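Glycine oxidase (Bacillus cereus ATCC 14579, PDB 7CYX) probably oxidises glycine to glyoxylate with its bound FAD, releasing hydrogen peroxide and ammonium, a step linked to thiamine diphosphate biosynthesis. Local coordinates at residues D181-N186 with I198-K203. Sequence-based numbering, arbitrary orientation.
Sequences DIRIEN and IVTCEK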
# COMPACT_ATOMS: atom_id res chain seq x y z
N ASP A 181 -23.81 -17.04 18.09
CA ASP A 181 -23.57 -18.27 18.84
C ASP A 181 -22.96 -19.35 17.93
O ASP A 181 -22.98 -19.24 16.69
CB ASP A 181 -24.88 -18.74 19.50
CG ASP A 181 -24.71 -19.76 20.61
OD1 ASP A 181 -23.56 -20.03 21.02
OD2 ASP A 181 -25.72 -20.28 21.07
N ILE A 182 -22.39 -20.39 18.56
CA ILE A 182 -21.89 -21.60 17.90
C ILE A 182 -22.95 -22.71 18.05
O ILE A 182 -23.59 -22.82 19.09
CB ILE A 182 -20.54 -22.00 18.51
CG1 ILE A 182 -19.50 -20.88 18.36
CG2 ILE A 182 -20.03 -23.31 17.92
CD1 ILE A 182 -18.62 -20.70 19.58
N ARG A 183 -23.18 -23.49 16.98
CA ARG A 183 -24.18 -24.57 16.98
C ARG A 183 -23.47 -25.90 17.26
O ARG A 183 -22.78 -26.43 16.41
CB ARG A 183 -24.95 -24.64 15.67
CG ARG A 183 -26.00 -25.74 15.62
CD ARG A 183 -26.66 -25.85 14.25
NE ARG A 183 -25.73 -26.24 13.20
CZ ARG A 183 -26.05 -26.42 11.92
NH1 ARG A 183 -27.25 -26.09 11.48
NH2 ARG A 183 -25.16 -26.94 11.09
N ILE A 184 -23.63 -26.38 18.50
CA ILE A 184 -23.13 -27.64 18.98
C ILE A 184 -24.33 -28.57 19.20
O ILE A 184 -25.21 -28.27 20.01
CB ILE A 184 -22.33 -27.45 20.28
CG1 ILE A 184 -21.12 -26.53 20.04
CG2 ILE A 184 -21.92 -28.79 20.87
CD1 ILE A 184 -20.52 -25.96 21.31
N GLU A 185 -24.34 -29.69 18.47
CA GLU A 185 -25.50 -30.55 18.42
C GLU A 185 -25.26 -31.73 19.38
O GLU A 185 -26.01 -31.88 20.35
CB GLU A 185 -25.84 -30.90 16.97
CG GLU A 185 -26.84 -29.91 16.37
CD GLU A 185 -27.03 -29.85 14.85
OE1 GLU A 185 -26.17 -30.37 14.11
OE2 GLU A 185 -28.04 -29.25 14.41
N ASN A 186 -24.20 -32.50 19.16
CA ASN A 186 -23.99 -33.71 19.97
C ASN A 186 -22.62 -33.64 20.65
O ASN A 186 -21.82 -34.56 20.52
CB ASN A 186 -24.16 -34.98 19.12
CG ASN A 186 -24.17 -36.25 19.94
OD1 ASN A 186 -24.24 -36.21 21.17
ND2 ASN A 186 -24.11 -37.39 19.27
N ILE A 198 -27.43 -19.40 8.94
CA ILE A 198 -26.55 -20.45 9.44
C ILE A 198 -25.40 -20.66 8.44
O ILE A 198 -25.61 -20.60 7.22
CB ILE A 198 -27.30 -21.77 9.71
CG1 ILE A 198 -28.47 -21.57 10.69
CG2 ILE A 198 -26.34 -22.85 10.19
CD1 ILE A 198 -28.05 -21.18 12.10
N VAL A 199 -24.21 -20.90 9.00
CA VAL A 199 -23.02 -21.31 8.29
C VAL A 199 -22.59 -22.68 8.82
O VAL A 199 -22.23 -22.82 9.97
CB VAL A 199 -21.90 -20.26 8.44
CG1 VAL A 199 -20.60 -20.68 7.77
CG2 VAL A 199 -22.35 -18.90 7.93
N THR A 200 -22.65 -23.70 7.96
CA THR A 200 -22.32 -25.05 8.36
C THR A 200 -20.80 -25.23 8.38
O THR A 200 -20.14 -24.93 7.40
CB THR A 200 -22.88 -26.09 7.39
OG1 THR A 200 -24.26 -25.80 7.22
CG2 THR A 200 -22.71 -27.50 7.91
N CYS A 201 -20.28 -25.77 9.47
CA CYS A 201 -18.87 -26.06 9.56
C CYS A 201 -18.64 -27.19 10.56
O CYS A 201 -19.56 -27.55 11.29
CB CYS A 201 -18.10 -24.80 9.96
SG CYS A 201 -18.50 -24.22 11.62
N GLU A 202 -17.42 -27.74 10.56
CA GLU A 202 -17.04 -28.88 11.42
C GLU A 202 -16.09 -28.41 12.53
O GLU A 202 -15.87 -29.13 13.51
CB GLU A 202 -16.37 -29.98 10.59
CG GLU A 202 -17.35 -30.92 9.89
CD GLU A 202 -16.74 -32.19 9.30
OE1 GLU A 202 -16.28 -33.04 10.10
OE2 GLU A 202 -16.70 -32.32 8.05
N LYS A 203 -15.45 -27.26 12.33
CA LYS A 203 -14.57 -26.67 13.31
C LYS A 203 -14.85 -25.16 13.33
O LYS A 203 -15.26 -24.59 12.32
CB LYS A 203 -13.10 -26.94 13.01
CG LYS A 203 -12.67 -28.40 12.99
CD LYS A 203 -11.17 -28.56 12.83
CE LYS A 203 -10.71 -29.93 12.37
NZ LYS A 203 -11.49 -31.02 13.02
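Arg-183 carries the contact, meeting Ile-198 and Thr-200 through the end of its side chain. The van der Waals part is a methyl laid on a flat cation: Ile-198 CG2 sits over one guanidinium face, off-centre toward the rim, 3.6 Å from Arg-183 NH1 and 4.0 Å from Arg-183 CZ. Thr-200 CG2 comes to the rim of the guanidinium, close to its plane, 4.1 Å from Arg-183 NH2. The arginine is extended through chi1 and chi2 and bends at chi3 (64°), which turns one guanidinium face against Ile-198.

The polar evidence points to the intervening strand. Arg-183 NH2 is hydrogen-bonded to Thr-190 O, whereas Thr-200 OG1, 4.1 Å from Arg-183 NH2, is too distant for such a bond. Arg-183 NE and Glu-185 OE2 form a long ion pair at 4.0 Å; the oxygen stands off the guanidinium plane and no N-H points at it, leaving charge attraction alone.

Strands 179-184, which starts at the FAD-binding Val-179, and 197-201 flank 189-194 in an antiparallel sheet; the 8.8 Å between Arg-183 CA and Thr-200 CA fits strands one removed. Arg-183 thus reaches across the middle strand, hydrogen-bonded to it, and touches the third by van der Waals contact alone, at the protein surface.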